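Local coordinates for polyketide Synthase III (Ectocarpus siliculosus, PDB 4B0N), which probably acts as an acyltransferase of the type III polyketide synthase family, in a pathway that makes phlorotannin monomers in this brown alga, at residues A[320-331]-A[391-399]. Residues are numbered along the deposited sequence; the frame is centred on the assembly and turned at random.
Sequences LGRDDVDFWCVH and GYQTGMAFS
Phe-327 places CG between its own backbone N and carbonyl carbon (chi1 64°), which swings its ring across to the neighbouring strand and lays it flat over Gly-395, whose CA stands 3.4 Å from the ring centroid, nearly on the normal: a CH-pi contact. Its edge turns to the face of Tyr-392 in an offset edge-to-face pair, planes at 68°, with Phe-327 CD1 3.6 Å from Tyr-392 CG. With Phe-327 cut back to an alanine, the CH-pi contact over Gly-395 and the edge-to-face partner of Tyr-392 would probably be lost. Farther along this face Cys-329 CB meets Ala-397 CB at 3.6 Å, and Val-377 of helix 369-385 packs on Phe-327, Cys-329 and Tyr-392. On the other face Phe-398 repeats that first torsion; Val-330 CG2 touches Phe-398 CZ at 3.7 Å, Trp-328 CE3 meets the Phe-398 ring edge, and Met-396 SD approaches Trp-328 CZ3 obliquely (4.1 Å). Helix 299-316 covers Met-396 and Phe-398. Met-396 hydrogen-bonds through N to Phe-327 O (3.0 Å) and through O to Cys-329 N (2.9 Å), one residue bonded both ways, as in parallel strands, here 8° apart. Asp-326 OD2 accepts a nearly straight hydrogen bond from Gln-393 N, above its carboxylate plane. Mainly apolar side chains and backbone bonds thus join edge strand 327-330 to 394-401, leading to His-331, whose side chain lies about 5 Å from bound arachidonic acid.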
ATOM      1  N   LEU A 320       5.147  -9.164  30.945  1.00 49.22           N
ATOM      2  CA  LEU A 320       4.770  -7.878  31.535  1.00 48.88           C
ATOM      3  C   LEU A 320       3.253  -7.741  31.694  1.00 48.68           C
ATOM      4  O   LEU A 320       2.482  -8.408  31.002  1.00 48.36           O
ATOM      5  CB  LEU A 320       5.314  -6.715  30.691  1.00 48.34           C
ATOM      6  CG  LEU A 320       6.807  -6.635  30.339  1.00 48.15           C
ATOM      7  CD1 LEU A 320       7.046  -5.593  29.254  1.00 47.55           C
ATOM      8  CD2 LEU A 320       7.689  -6.362  31.552  1.00 48.42           C
ATOM      9  N   GLY A 321       2.842  -6.875  32.620  1.00 48.71           N
ATOM     10  CA  GLY A 321       1.428  -6.589  32.869  1.00 48.65           C
ATOM     11  C   GLY A 321       1.140  -5.106  32.741  1.00 48.39           C
ATOM     12  O   GLY A 321       2.067  -4.303  32.621  1.00 48.69           O
ATOM     13  N   ARG A 322      -0.139  -4.739  32.774  1.00 48.36           N
ATOM     14  CA  ARG A 322      -0.568  -3.347  32.560  1.00 48.22           C
ATOM     15  C   ARG A 322       0.153  -2.335  33.458  1.00 48.65           C
ATOM     16  O   ARG A 322       0.390  -1.195  33.048  1.00 48.28           O
ATOM     17  CB  ARG A 322      -2.085  -3.206  32.737  1.00 48.52           C
ATOM     18  CG  ARG A 322      -2.931  -3.914  31.688  1.00 48.02           C
ATOM     19  CD  ARG A 322      -4.413  -3.765  32.001  1.00 48.26           C
ATOM     20  NE  ARG A 322      -5.231  -4.768  31.321  1.00 48.09           N
ATOM     21  CZ  ARG A 322      -6.500  -5.038  31.620  1.00 48.82           C
ATOM     22  NH1 ARG A 322      -7.120  -4.385  32.596  1.00 49.60           N
ATOM     23  NH2 ARG A 322      -7.156  -5.970  30.943  1.00 48.85           N
ATOM     24  N   ASP A 323       0.494  -2.765  34.674  1.00 49.46           N
ATOM     25  CA  ASP A 323       1.229  -1.942  35.640  1.00 49.96           C
ATOM     26  C   ASP A 323       2.579  -1.481  35.093  1.00 49.25           C
ATOM     27  O   ASP A 323       2.969  -0.326  35.278  1.00 49.60           O
ATOM     28  CB  ASP A 323       1.453  -2.712  36.951  1.00 51.49           C
ATOM     29  CG  ASP A 323       0.154  -3.065  37.668  1.00 52.45           C
ATOM     30  OD1 ASP A 323      -0.936  -2.912  37.072  1.00 52.67           O
ATOM     31  OD2 ASP A 323       0.229  -3.506  38.837  1.00 52.76           O
ATOM     32  N   ASP A 324       3.278  -2.387  34.412  1.00 48.33           N
ATOM     33  CA  ASP A 324       4.630  -2.133  33.911  1.00 47.55           C
ATOM     34  C   ASP A 324       4.718  -1.080  32.798  1.00 46.82           C
ATOM     35  O   ASP A 324       5.817  -0.722  32.371  1.00 46.56           O
ATOM     36  CB  ASP A 324       5.275  -3.445  33.440  1.00 47.22           C
ATOM     37  CG  ASP A 324       5.610  -4.385  34.589  1.00 47.55           C
ATOM     38  OD1 ASP A 324       6.291  -3.952  35.548  1.00 47.53           O
ATOM     39  OD2 ASP A 324       5.206  -5.566  34.522  1.00 47.33           O
ATOM     40  N   VAL A 325       3.569  -0.580  32.345  1.00 46.63           N
ATOM     41  CA  VAL A 325       3.525   0.397  31.250  1.00 46.23           C
ATOM     42  C   VAL A 325       3.450   1.841  31.763  1.00 46.37           C
ATOM     43  O   VAL A 325       2.525   2.207  32.493  1.00 46.73           O
ATOM     44  CB  VAL A 325       2.359   0.113  30.272  1.00 46.01           C
ATOM     45  CG1 VAL A 325       2.393   1.078  29.096  1.00 45.00           C
ATOM     46  CG2 VAL A 325       2.414  -1.326  29.772  1.00 45.99           C
ATOM     47  N   ASP A 326       4.432   2.647  31.361  1.00 45.96           N
ATOM     48  CA  ASP A 326       4.547   4.048  31.782  1.00 45.96           C
ATOM     49  C   ASP A 326       3.676   4.980  30.950  1.00 45.62           C
ATOM     50  O   ASP A 326       3.021   5.870  31.496  1.00 46.30           O
ATOM     51  CB  ASP A 326       6.001   4.519  31.696  1.00 45.63           C
ATOM     52  CG  ASP A 326       6.937   3.707  32.565  1.00 46.16           C
ATOM     53  OD1 ASP A 326       6.493   2.722  33.190  1.00 46.74           O
ATOM     54  OD2 ASP A 326       8.131   4.061  32.618  1.00 46.28           O
ATOM     55  N   PHE A 327       3.687   4.788  29.630  1.00 44.65           N
ATOM     56  CA  PHE A 327       2.871   5.604  28.733  1.00 44.04           C
ATOM     57  C   PHE A 327       2.002   4.793  27.775  1.00 43.46           C
ATOM     58  O   PHE A 327       2.448   3.799  27.202  1.00 43.03           O
ATOM     59  CB  PHE A 327       3.720   6.639  27.976  1.00 43.69           C
ATOM     60  CG  PHE A 327       4.745   6.049  27.038  1.00 43.09           C
ATOM     61  CD1 PHE A 327       6.006   5.680  27.502  1.00 43.16           C
ATOM     62  CD2 PHE A 327       4.467   5.906  25.680  1.00 42.40           C
ATOM     63  CE1 PHE A 327       6.958   5.158  26.636  1.00 42.56           C
ATOM     64  CE2 PHE A 327       5.415   5.382  24.812  1.00 41.86           C
ATOM     65  CZ  PHE A 327       6.663   5.010  25.289  1.00 41.90           C
ATOM     66  N   TRP A 328       0.755   5.223  27.622  1.00 43.36           N
ATOM     67  CA  TRP A 328      -0.166   4.605  26.680  1.00 42.98           C
ATOM     68  C   TRP A 328      -0.509   5.597  25.611  1.00 42.56           C
ATOM     69  O   TRP A 328      -0.979   6.700  25.906  1.00 42.72           O
ATOM     70  CB  TRP A 328      -1.437   4.139  27.381  1.00 43.49           C
ATOM     71  CG  TRP A 328      -1.231   3.071  28.431  1.00 43.92           C
ATOM     72  CD1 TRP A 328      -0.834   3.245  29.754  1.00 44.64           C
ATOM     73  CD2 TRP A 328      -1.434   1.621  28.285  1.00 44.00           C
ATOM     74  NE1 TRP A 328      -0.767   2.041  30.411  1.00 45.05           N
ATOM     75  CE2 TRP A 328      -1.116   1.027  29.591  1.00 44.67           C
ATOM     76  CE3 TRP A 328      -1.825   0.785  27.243  1.00 43.55           C
ATOM     77  CZ2 TRP A 328      -1.193  -0.339  29.818  1.00 44.77           C
ATOM     78  CZ3 TRP A 328      -1.900  -0.593  27.487  1.00 43.81           C
ATOM     79  CH2 TRP A 328      -1.591  -1.139  28.743  1.00 44.27           C
ATOM     80  N   CYS A 329      -0.261   5.221  24.361  1.00 42.11           N
ATOM     81  CA  CYS A 329      -0.592   6.071  23.224  1.00 41.83           C
ATOM     82  C   CYS A 329      -1.800   5.530  22.465  1.00 41.71           C
ATOM     83  O   CYS A 329      -1.663   4.784  21.496  1.00 41.41           O
ATOM     84  CB  CYS A 329       0.615   6.242  22.302  1.00 41.36           C
ATOM     85  SG  CYS A 329       1.909   7.303  22.981  1.00 42.36           S
ATOM     86  N   VAL A 330      -2.985   5.908  22.929  1.00 42.51           N
ATOM     87  CA  VAL A 330      -4.234   5.478  22.311  1.00 43.10           C
ATOM     88  C   VAL A 330      -4.570   6.394  21.138  1.00 43.05           C
ATOM     89  O   VAL A 330      -4.385   7.611  21.219  1.00 43.33           O
ATOM     90  CB  VAL A 330      -5.406   5.474  23.320  1.00 43.67           C
ATOM     91  CG1 VAL A 330      -6.658   4.875  22.694  1.00 43.68           C
ATOM     92  CG2 VAL A 330      -5.032   4.704  24.577  1.00 44.08           C
ATOM     93  N   HIS A 331      -5.057   5.793  20.053  1.00 42.89           N
ATOM     94  CA  HIS A 331      -5.471   6.522  18.859  1.00 42.82           C
ATOM     95  C   HIS A 331      -6.667   7.403  19.139  1.00 43.24           C
ATOM     96  O   HIS A 331      -7.747   6.900  19.468  1.00 43.69           O
ATOM     97  CB  HIS A 331      -5.756   5.540  17.724  1.00 42.50           C
ATOM     98  CG  HIS A 331      -6.454   6.159  16.538  1.00 42.56           C
ATOM     99  ND1 HIS A 331      -5.827   6.977  15.674  1.00 42.28           N
ATOM    100  CD2 HIS A 331      -7.770   6.046  16.092  1.00 42.92           C
ATOM    101  CE1 HIS A 331      -6.694   7.375  14.725  1.00 42.26           C
ATOM    102  NE2 HIS A 331      -7.884   6.804  14.982  1.00 42.80           N
ATOM    103  N   GLY A 391      13.241   8.816  33.005  1.00 44.30           N
ATOM    104  CA  GLY A 391      12.313   8.854  31.875  1.00 43.70           C
ATOM    105  C   GLY A 391      11.377   7.659  31.840  1.00 43.67           C
ATOM    106  O   GLY A 391      11.418   6.799  32.728  1.00 44.22           O
ATOM    107  N   TYR A 392      10.527   7.615  30.815  1.00 43.00           N
ATOM    108  CA  TYR A 392       9.607   6.501  30.598  1.00 42.64           C
ATOM    109  C   TYR A 392      10.378   5.234  30.242  1.00 42.58           C
ATOM    110  O   TYR A 392      11.246   5.256  29.370  1.00 42.36           O
ATOM    111  CB  TYR A 392       8.617   6.830  29.478  1.00 41.84           C
ATOM    112  CG  TYR A 392       7.673   7.978  29.768  1.00 41.99           C
ATOM    113  CD1 TYR A 392       6.621   7.835  30.673  1.00 42.42           C
ATOM    114  CD2 TYR A 392       7.816   9.200  29.117  1.00 41.98           C
ATOM    115  CE1 TYR A 392       5.751   8.883  30.933  1.00 42.62           C
ATOM    116  CE2 TYR A 392       6.948  10.254  29.369  1.00 42.14           C
ATOM    117  CZ  TYR A 392       5.919  10.090  30.277  1.00 42.47           C
ATOM    118  OH  TYR A 392       5.061  11.136  30.528  1.00 42.91           O
ATOM    119  N   GLN A 393      10.055   4.136  30.922  1.00 42.99           N
ATOM    120  CA  GLN A 393      10.753   2.861  30.733  1.00 42.97           C
ATOM    121  C   GLN A 393      10.062   1.939  29.728  1.00 42.17           C
ATOM    122  O   GLN A 393      10.731   1.240  28.965  1.00 42.15           O
ATOM    123  CB  GLN A 393      10.921   2.131  32.072  1.00 43.96           C
ATOM    124  CG  GLN A 393      11.872   2.805  33.053  1.00 45.07           C
ATOM    125  CD  GLN A 393      13.340   2.583  32.723  1.00 45.22           C
ATOM    126  OE1 GLN A 393      13.733   1.513  32.247  1.00 45.21           O
ATOM    127  NE2 GLN A 393      14.161   3.594  32.988  1.00 45.49           N
ATOM    128  N   THR A 394       8.730   1.936  29.740  1.00 41.73           N
ATOM    129  CA  THR A 394       7.939   1.031  28.903  1.00 40.85           C
ATOM    130  C   THR A 394       6.607   1.666  28.509  1.00 40.60           C
ATOM    131  O   THR A 394       5.847   2.105  29.372  1.00 41.13           O
ATOM    132  CB  THR A 394       7.654  -0.302  29.628  1.00 40.95           C
ATOM    133  OG1 THR A 394       8.883  -0.877  30.085  1.00 41.02           O
ATOM    134  CG2 THR A 394       6.952  -1.286  28.704  1.00 40.53           C
ATOM    135  N   GLY A 395       6.328   1.700  27.206  1.00 39.75           N
ATOM    136  CA  GLY A 395       5.057   2.215  26.696  1.00 39.15           C
ATOM    137  C   GLY A 395       4.476   1.442  25.528  1.00 38.27           C
ATOM    138  O   GLY A 395       5.200   0.739  24.814  1.00 37.79           O
ATOM    139  N   MET A 396       3.163   1.573  25.334  1.00 38.10           N
ATOM    140  CA  MET A 396       2.475   0.932  24.209  1.00 37.76           C
ATOM    141  C   MET A 396       1.607   1.885  23.389  1.00 37.23           C
ATOM    142  O   MET A 396       0.727   2.562  23.921  1.00 37.28           O
ATOM    143  CB  MET A 396       1.629  -0.251  24.676  1.00 38.26           C
ATOM    144  CG  MET A 396       1.084  -1.085  23.527  1.00 38.08           C
ATOM    145  SD  MET A 396      -0.351  -2.073  23.973  1.00 38.80           S
ATOM    146  CE  MET A 396       0.375  -3.237  25.130  1.00 39.37           C
ATOM    147  N   ALA A 397       1.861   1.913  22.084  1.00 36.74           N
ATOM    148  CA  ALA A 397       1.052   2.682  21.149  1.00 36.37           C
ATOM    149  C   ALA A 397       0.234   1.728  20.292  1.00 36.02           C
ATOM    150  O   ALA A 397       0.785   0.805  19.689  1.00 36.12           O
ATOM    151  CB  ALA A 397       1.936   3.559  20.275  1.00 35.95           C
ATOM    152  N   PHE A 398      -1.079   1.939  20.256  1.00 35.56           N
ATOM    153  CA  PHE A 398      -1.953   1.128  19.415  1.00 34.88           C
ATOM    154  C   PHE A 398      -2.994   1.948  18.655  1.00 34.42           C
ATOM    155  O   PHE A 398      -3.205   3.127  18.939  1.00 34.08           O
ATOM    156  CB  PHE A 398      -2.604  -0.019  20.210  1.00 35.28           C
ATOM    157  CG  PHE A 398      -3.512   0.435  21.325  1.00 35.77           C
ATOM    158  CD1 PHE A 398      -4.840   0.767  21.073  1.00 35.92           C
ATOM    159  CD2 PHE A 398      -3.047   0.502  22.632  1.00 36.20           C
ATOM    160  CE1 PHE A 398      -5.676   1.181  22.098  1.00 36.43           C
ATOM    161  CE2 PHE A 398      -3.882   0.910  23.662  1.00 36.70           C
ATOM    162  CZ  PHE A 398      -5.197   1.249  23.395  1.00 36.81           C
ATOM    163  N   SER A 399      -3.625   1.301  17.679  1.00 34.18           N
ATOM    164  CA  SER A 399      -4.682   1.894  16.870  1.00 33.93           C
ATOM    165  C   SER A 399      -5.553   0.778  16.293  1.00 34.02           C
ATOM    166  O   SER A 399      -5.306  -0.405  16.554  1.00 33.83           O
ATOM    167  CB  SER A 399      -4.085   2.752  15.753  1.00 33.40           C
ATOM    168  OG  SER A 399      -5.103   3.391  15.004  1.00 33.16           O
TER